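Local coordinates for protein decaprenyl diphosphate synthase (Rhodobacter capsulatus, PDB 3MZV) that probably condenses isopentenyl diphosphate units with farnesyl diphosphate, using magnesium, to make the long all-trans prenyl diphosphate that becomes the side chain of isoprenoid quinones, at residues Ile218-Ala230 and Met285-Ala298. Sequence-based numbering, arbitrary orientation.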
ATOM      1  N   ILE B 218      -7.911   7.777  22.037  1.00 30.91           N
ATOM      2  CA  ILE B 218      -8.180   8.875  22.960  1.00 30.26           C
ATOM      3  C   ILE B 218      -7.188   8.894  24.103  1.00 30.10           C
ATOM      4  O   ILE B 218      -6.680   9.971  24.470  1.00 30.02           O
ATOM      5  CB  ILE B 218      -9.657   8.845  23.515  1.00 30.60           C
ATOM      6  CG1 ILE B 218     -10.652   8.962  22.369  1.00 28.40           C
ATOM      7  CG2 ILE B 218      -9.817  10.003  24.555  1.00 26.32           C
ATOM      8  CD1 ILE B 218     -12.192   8.827  22.727  1.00 28.94           C
ATOM      9  N   VAL B 219      -6.837   7.730  24.639  1.00 29.86           N
ATOM     10  CA  VAL B 219      -5.818   7.650  25.695  1.00 31.71           C
ATOM     11  C   VAL B 219      -4.461   8.226  25.201  1.00 33.08           C
ATOM     12  O   VAL B 219      -3.860   9.021  25.849  1.00 33.11           O
ATOM     13  CB  VAL B 219      -5.606   6.217  26.253  1.00 31.20           C
ATOM     14  CG1 VAL B 219      -4.278   6.095  27.067  1.00 33.13           C
ATOM     15  CG2 VAL B 219      -6.772   5.823  27.155  1.00 33.90           C
ATOM     16  N   ASP B 220      -4.039   7.849  24.023  1.00 34.83           N
ATOM     17  CA  ASP B 220      -2.808   8.413  23.475  1.00 36.82           C
ATOM     18  C   ASP B 220      -2.885   9.927  23.293  1.00 37.01           C
ATOM     19  O   ASP B 220      -1.938  10.661  23.661  1.00 37.17           O
ATOM     20  CB  ASP B 220      -2.529   7.757  22.156  1.00 37.51           C
ATOM     21  CG  ASP B 220      -1.814   6.431  22.319  1.00 40.42           C
ATOM     22  OD1 ASP B 220      -1.295   6.174  23.429  1.00 44.48           O
ATOM     23  OD2 ASP B 220      -1.752   5.696  21.318  1.00 44.49           O
ATOM     24  N   ASP B 221      -4.020  10.387  22.776  1.00 35.90           N
ATOM     25  CA  ASP B 221      -4.206  11.847  22.548  1.00 36.24           C
ATOM     26  C   ASP B 221      -4.210  12.619  23.874  1.00 35.78           C
ATOM     27  O   ASP B 221      -3.677  13.717  23.953  1.00 36.19           O
ATOM     28  CB  ASP B 221      -5.466  12.146  21.751  1.00 35.62           C
ATOM     29  CG  ASP B 221      -5.458  11.500  20.352  1.00 36.92           C
ATOM     30  OD1 ASP B 221      -4.407  11.036  19.889  1.00 37.73           O
ATOM     31  OD2 ASP B 221      -6.524  11.469  19.728  1.00 38.64           O
ATOM     32  N   LEU B 222      -4.792  12.017  24.920  1.00 35.10           N
ATOM     33  CA  LEU B 222      -4.815  12.612  26.242  1.00 34.88           C
ATOM     34  C   LEU B 222      -3.405  12.696  26.843  1.00 36.44           C
ATOM     35  O   LEU B 222      -2.957  13.746  27.332  1.00 35.31           O
ATOM     36  CB  LEU B 222      -5.760  11.807  27.140  1.00 33.96           C
ATOM     37  CG  LEU B 222      -5.802  12.200  28.633  1.00 35.66           C
ATOM     38  CD1 LEU B 222      -5.968  13.698  28.905  1.00 33.07           C
ATOM     39  CD2 LEU B 222      -6.900  11.411  29.330  1.00 35.21           C
ATOM     40  N   LEU B 223      -2.691  11.581  26.755  1.00 37.29           N
ATOM     41  CA  LEU B 223      -1.363  11.503  27.321  1.00 38.91           C
ATOM     42  C   LEU B 223      -0.404  12.444  26.574  1.00 39.75           C
ATOM     43  O   LEU B 223       0.556  12.948  27.151  1.00 40.62           O
ATOM     44  CB  LEU B 223      -0.868  10.065  27.281  1.00 39.16           C
ATOM     45  CG  LEU B 223      -1.525   9.021  28.194  1.00 41.10           C
ATOM     46  CD1 LEU B 223      -1.004   7.616  27.792  1.00 40.70           C
ATOM     47  CD2 LEU B 223      -1.299   9.269  29.692  1.00 41.21           C
ATOM     48  N   ASP B 224      -0.702  12.731  25.317  1.00 39.71           N
ATOM     49  CA  ASP B 224       0.130  13.657  24.549  1.00 41.37           C
ATOM     50  C   ASP B 224       0.160  15.084  25.153  1.00 43.02           C
ATOM     51  O   ASP B 224       1.137  15.812  24.954  1.00 43.52           O
ATOM     52  CB  ASP B 224      -0.345  13.744  23.137  1.00 40.91           C
ATOM     53  CG  ASP B 224       0.804  13.944  22.153  1.00 45.28           C
ATOM     54  OD1 ASP B 224       1.562  12.969  21.983  1.00 46.03           O
ATOM     55  OD2 ASP B 224       0.956  15.062  21.605  1.00 42.50           O
ATOM     56  N   TYR B 225      -0.896  15.462  25.872  1.00 42.60           N
ATOM     57  CA  TYR B 225      -0.973  16.766  26.582  1.00 43.39           C
ATOM     58  C   TYR B 225      -0.821  16.681  28.095  1.00 45.44           C
ATOM     59  O   TYR B 225      -1.270  17.568  28.854  1.00 45.23           O
ATOM     60  CB  TYR B 225      -2.263  17.480  26.215  1.00 42.22           C
ATOM     61  CG  TYR B 225      -2.251  18.067  24.849  1.00 39.61           C
ATOM     62  CD1 TYR B 225      -1.655  19.292  24.623  1.00 38.06           C
ATOM     63  CD2 TYR B 225      -2.867  17.424  23.763  1.00 34.72           C
ATOM     64  CE1 TYR B 225      -1.669  19.870  23.361  1.00 37.25           C
ATOM     65  CE2 TYR B 225      -2.856  17.982  22.509  1.00 36.78           C
ATOM     66  CZ  TYR B 225      -2.245  19.209  22.313  1.00 36.75           C
ATOM     67  OH  TYR B 225      -2.241  19.793  21.083  1.00 36.97           O
ATOM     68  N   GLY B 226      -0.132  15.643  28.538  1.00 46.79           N
ATOM     69  CA  GLY B 226       0.201  15.463  29.952  1.00 48.69           C
ATOM     70  C   GLY B 226      -0.892  14.835  30.821  1.00 49.47           C
ATOM     71  O   GLY B 226      -0.818  14.915  32.044  1.00 50.45           O
ATOM     72  N   GLY B 227      -1.915  14.230  30.215  1.00 49.39           N
ATOM     73  CA  GLY B 227      -2.979  13.594  30.987  1.00 50.63           C
ATOM     74  C   GLY B 227      -3.854  14.588  31.753  1.00 51.18           C
ATOM     75  O   GLY B 227      -3.730  15.804  31.574  1.00 50.10           O
ATOM     76  N   LYS B 228      -4.729  14.060  32.604  1.00 52.97           N
ATOM     77  CA  LYS B 228      -5.651  14.870  33.406  1.00 54.86           C
ATOM     78  C   LYS B 228      -4.938  16.024  34.119  1.00 55.87           C
ATOM     79  O   LYS B 228      -5.435  17.148  34.153  1.00 56.32           O
ATOM     80  CB  LYS B 228      -6.380  13.984  34.432  1.00 55.72           C
ATOM     81  CG  LYS B 228      -7.361  14.709  35.366  1.00 58.57           C
ATOM     82  CD  LYS B 228      -7.071  14.368  36.841  1.00 63.96           C
ATOM     83  CE  LYS B 228      -8.244  14.699  37.792  1.00 65.94           C
ATOM     84  NZ  LYS B 228      -9.363  13.688  37.669  1.00 67.62           N
ATOM     85  N   SER B 229      -3.771  15.750  34.683  1.00 57.32           N
ATOM     86  CA  SER B 229      -3.054  16.747  35.476  1.00 58.99           C
ATOM     87  C   SER B 229      -2.358  17.820  34.623  1.00 58.87           C
ATOM     88  O   SER B 229      -1.853  18.795  35.161  1.00 59.14           O
ATOM     89  CB  SER B 229      -2.028  16.040  36.360  1.00 60.10           C
ATOM     90  OG  SER B 229      -1.337  15.053  35.587  1.00 63.30           O
ATOM     91  N   ALA B 230      -2.321  17.629  33.304  1.00 58.59           N
ATOM     92  CA  ALA B 230      -1.669  18.568  32.385  1.00 58.80           C
ATOM     93  C   ALA B 230      -0.192  18.735  32.753  1.00 60.41           C
ATOM     94  O   ALA B 230       0.278  19.859  32.914  1.00 59.69           O
ATOM     95  CB  ALA B 230      -2.401  19.940  32.395  1.00 58.11           C
ATOM     96  N   MET B 285      -6.671  24.276  28.533  1.00 31.98           N
ATOM     97  CA  MET B 285      -7.332  23.014  28.637  1.00 31.22           C
ATOM     98  C   MET B 285      -7.806  22.750  30.067  1.00 32.85           C
ATOM     99  O   MET B 285      -8.976  22.380  30.269  1.00 32.70           O
ATOM    100  CB  MET B 285      -6.426  21.889  28.118  1.00 30.94           C
ATOM    101  CG  MET B 285      -6.098  21.988  26.686  1.00 31.69           C
ATOM    102  SD  MET B 285      -4.875  20.643  26.141  1.00 24.77           S
ATOM    103  CE  MET B 285      -5.059  20.995  24.416  1.00 34.86           C
ATOM    104  N   THR B 286      -6.924  22.980  31.035  1.00 33.88           N
ATOM    105  CA  THR B 286      -7.209  22.763  32.432  1.00 36.06           C
ATOM    106  C   THR B 286      -8.330  23.698  32.932  1.00 36.20           C
ATOM    107  O   THR B 286      -9.287  23.252  33.547  1.00 34.35           O
ATOM    108  CB  THR B 286      -5.940  22.931  33.305  1.00 37.94           C
ATOM    109  OG1 THR B 286      -5.014  21.894  32.961  1.00 40.68           O
ATOM    110  CG2 THR B 286      -6.280  22.783  34.793  1.00 37.75           C
ATOM    111  N   LYS B 287      -8.231  24.973  32.600  1.00 36.67           N
ATOM    112  CA  LYS B 287      -9.295  25.960  32.922  1.00 38.01           C
ATOM    113  C   LYS B 287     -10.661  25.501  32.458  1.00 37.44           C
ATOM    114  O   LYS B 287     -11.622  25.586  33.210  1.00 37.96           O
ATOM    115  CB  LYS B 287      -8.916  27.309  32.270  1.00 38.99           C
ATOM    116  CG  LYS B 287      -9.958  28.452  32.233  1.00 42.11           C
ATOM    117  CD  LYS B 287      -9.332  29.631  31.442  1.00 48.97           C
ATOM    118  CE  LYS B 287     -10.116  30.908  31.595  1.00 55.07           C
ATOM    119  NZ  LYS B 287     -10.955  31.121  30.416  1.00 57.99           N
ATOM    120  N   HIS B 288     -10.736  24.979  31.227  1.00 34.58           N
ATOM    121  CA  HIS B 288     -11.984  24.518  30.608  1.00 33.83           C
ATOM    122  C   HIS B 288     -12.394  23.051  30.859  1.00 32.44           C
ATOM    123  O   HIS B 288     -13.421  22.604  30.369  1.00 33.64           O
ATOM    124  CB  HIS B 288     -11.920  24.788  29.106  1.00 33.39           C
ATOM    125  CG  HIS B 288     -11.953  26.231  28.767  1.00 35.48           C
ATOM    126  ND1 HIS B 288     -12.959  27.071  29.219  1.00 37.14           N
ATOM    127  CD2 HIS B 288     -11.127  26.995  28.006  1.00 36.66           C
ATOM    128  CE1 HIS B 288     -12.741  28.288  28.754  1.00 40.59           C
ATOM    129  NE2 HIS B 288     -11.643  28.268  28.010  1.00 39.24           N
ATOM    130  N   GLY B 289     -11.603  22.341  31.658  1.00 31.64           N
ATOM    131  CA  GLY B 289     -11.880  21.003  32.026  1.00 31.22           C
ATOM    132  C   GLY B 289     -11.750  19.992  30.885  1.00 31.31           C
ATOM    133  O   GLY B 289     -12.288  18.911  30.966  1.00 32.12           O
ATOM    134  N   THR B 290     -11.015  20.338  29.835  1.00 29.91           N
ATOM    135  CA  THR B 290     -11.015  19.506  28.635  1.00 29.23           C
ATOM    136  C   THR B 290     -10.123  18.246  28.681  1.00 28.75           C
ATOM    137  O   THR B 290     -10.340  17.308  27.919  1.00 30.17           O
ATOM    138  CB  THR B 290     -10.696  20.291  27.359  1.00 30.08           C
ATOM    139  OG1 THR B 290      -9.299  20.508  27.236  1.00 30.95           O
ATOM    140  CG2 THR B 290     -11.432  21.611  27.316  1.00 27.52           C
ATOM    141  N   LEU B 291      -9.142  18.239  29.549  1.00 29.06           N
ATOM    142  CA  LEU B 291      -8.308  17.035  29.750  1.00 30.35           C
ATOM    143  C   LEU B 291      -9.103  15.992  30.557  1.00 30.44           C
ATOM    144  O   LEU B 291      -9.179  14.836  30.185  1.00 29.19           O
ATOM    145  CB  LEU B 291      -6.983  17.426  30.383  1.00 30.10           C
ATOM    146  CG  LEU B 291      -6.107  18.234  29.392  1.00 33.59           C
ATOM    147  CD1 LEU B 291      -4.917  18.827  30.147  1.00 35.87           C
ATOM    148  CD2 LEU B 291      -5.635  17.328  28.232  1.00 34.16           C
ATOM    149  N   GLU B 292      -9.803  16.440  31.617  1.00 30.53           N
ATOM    150  CA  GLU B 292     -10.712  15.551  32.338  1.00 30.93           C
ATOM    151  C   GLU B 292     -11.829  15.089  31.426  1.00 30.65           C
ATOM    152  O   GLU B 292     -12.209  13.935  31.432  1.00 30.12           O
ATOM    153  CB  GLU B 292     -11.258  16.242  33.592  1.00 32.69           C
ATOM    154  CG  GLU B 292     -12.233  15.369  34.425  1.00 34.95           C
ATOM    155  CD  GLU B 292     -11.617  14.053  34.918  1.00 41.29           C
ATOM    156  OE1 GLU B 292     -10.388  13.894  34.995  1.00 45.43           O
ATOM    157  OE2 GLU B 292     -12.366  13.150  35.246  1.00 42.98           O
ATOM    158  N   ALA B 293     -12.341  15.992  30.583  1.00 29.11           N
ATOM    159  CA  ALA B 293     -13.402  15.630  29.681  1.00 29.07           C
ATOM    160  C   ALA B 293     -12.925  14.555  28.697  1.00 28.68           C
ATOM    161  O   ALA B 293     -13.659  13.632  28.375  1.00 28.50           O
ATOM    162  CB  ALA B 293     -13.906  16.922  28.889  1.00 29.13           C
ATOM    163  N   THR B 294     -11.667  14.667  28.237  1.00 27.88           N
ATOM    164  CA  THR B 294     -11.129  13.663  27.306  1.00 28.31           C
ATOM    165  C   THR B 294     -10.930  12.347  28.046  1.00 27.87           C
ATOM    166  O   THR B 294     -11.189  11.306  27.489  1.00 29.23           O
ATOM    167  CB  THR B 294      -9.814  14.183  26.689  1.00 29.16           C
ATOM    168  OG1 THR B 294     -10.082  15.433  26.037  1.00 29.10           O
ATOM    169  CG2 THR B 294      -9.183  13.163  25.729  1.00 28.81           C
ATOM    170  N   ARG B 295     -10.476  12.400  29.291  1.00 29.69           N
ATOM    171  CA  ARG B 295     -10.366  11.205  30.130  1.00 29.94           C
ATOM    172  C   ARG B 295     -11.715  10.483  30.203  1.00 30.34           C
ATOM    173  O   ARG B 295     -11.808   9.275  29.991  1.00 29.28           O
ATOM    174  CB  ARG B 295      -9.861  11.559  31.513  1.00 31.42           C
ATOM    175  CG  ARG B 295      -9.461  10.363  32.329  1.00 34.35           C
ATOM    176  CD  ARG B 295      -9.079  10.783  33.708  1.00 35.83           C
ATOM    177  NE  ARG B 295     -10.254  10.830  34.576  1.00 36.90           N
ATOM    178  CZ  ARG B 295     -10.820   9.773  35.158  1.00 38.38           C
ATOM    179  NH1 ARG B 295     -11.871   9.954  35.936  1.00 36.57           N
ATOM    180  NH2 ARG B 295     -10.341   8.536  35.003  1.00 36.49           N
ATOM    181  N   LEU B 296     -12.776  11.229  30.531  1.00 29.87           N
ATOM    182  CA  LEU B 296     -14.116  10.668  30.536  1.00 29.65           C
ATOM    183  C   LEU B 296     -14.533  10.033  29.217  1.00 28.66           C
ATOM    184  O   LEU B 296     -15.170   8.999  29.225  1.00 30.41           O
ATOM    185  CB  LEU B 296     -15.177  11.730  30.921  1.00 29.14           C
ATOM    186  CG  LEU B 296     -15.137  12.274  32.350  1.00 32.72           C
ATOM    187  CD1 LEU B 296     -16.335  13.234  32.549  1.00 31.97           C
ATOM    188  CD2 LEU B 296     -15.183  11.179  33.332  1.00 32.27           C
ATOM    189  N   ALA B 297     -14.199  10.647  28.079  1.00 29.84           N
ATOM    190  CA  ALA B 297     -14.572  10.104  26.771  1.00 29.64           C
ATOM    191  C   ALA B 297     -13.913   8.728  26.617  1.00 30.40           C
ATOM    192  O   ALA B 297     -14.564   7.744  26.237  1.00 30.66           O
ATOM    193  CB  ALA B 297     -14.117  11.036  25.628  1.00 29.88           C
ATOM    194  N   ALA B 298     -12.631   8.664  26.970  1.00 30.21           N
ATOM    195  CA  ALA B 298     -11.884   7.387  26.897  1.00 30.63           C
ATOM    196  C   ALA B 298     -12.470   6.285  27.783  1.00 31.81           C
ATOM    197  O   ALA B 298     -12.659   5.156  27.321  1.00 31.93           O
ATOM    198  CB  ALA B 298     -10.391   7.630  27.238  1.00 31.01           C
TER
HETATM  199  O   HOH W   1      -6.458  19.392  33.528  1.00 32.69           O
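The methyl of Met285 lies over the centre of one face of the Tyr225 ring, a CH-pi contact with CE 3.8 Å from the centroid and 12° off the ring normal; SD is also over the face, a Met-aromatic contact. Val249 of helix 247-254 touches both residues. The other flat group, the Arg295 guanidinium, has the carboxylate carbon of Glu292 at its edge, in plane. In this all-helical trans-prenyl synthase fold, residues 218-224 of helix 199-224 and 290-298 of helix 290-308 run nearly antiparallel, axes 9.2 Å apart at 162°. Asp220 to Asp224 has the DDxxD form of the family's second aspartate-rich motif, which probably serves magnesium binding as in relatives. Inside it Leu222 points toward helix 290-308, CG anti to the backbone N (chi1 174°), and forks: CD1 meets CD2 of Leu291, while CD2 rests on CA of Arg295, 3.6 Å away. One turn earlier, Ile218 CG2 presses on Thr294 CG2 at 3.4 Å, a tight fit, and also touches Ala298 CB. Beyond the Schellman motif at Gly226 that ends helix 199-224, a type I turn from Gly227 to Ala230 folds over Leu291, whose CD1 packs on Ala230 CB. Toward solvent, the chains of Lys228 and Glu292 run alongside each other in one direction; NZ meets OE1 at 2.9 Å from above the carboxylate plane, and Arg295 NE reaches that oxygen from the opposite face at 3.1 Å. These two cations would probably favour the ionised carboxylate. An alanine in place of Glu292 would probably leave both without their shared acceptor and let the lysine chain swing away. Arg295 NH2 is held separately by Val332 O. A water bridges Lys228 O and Thr286 OG1, which also bonds to Met282 O.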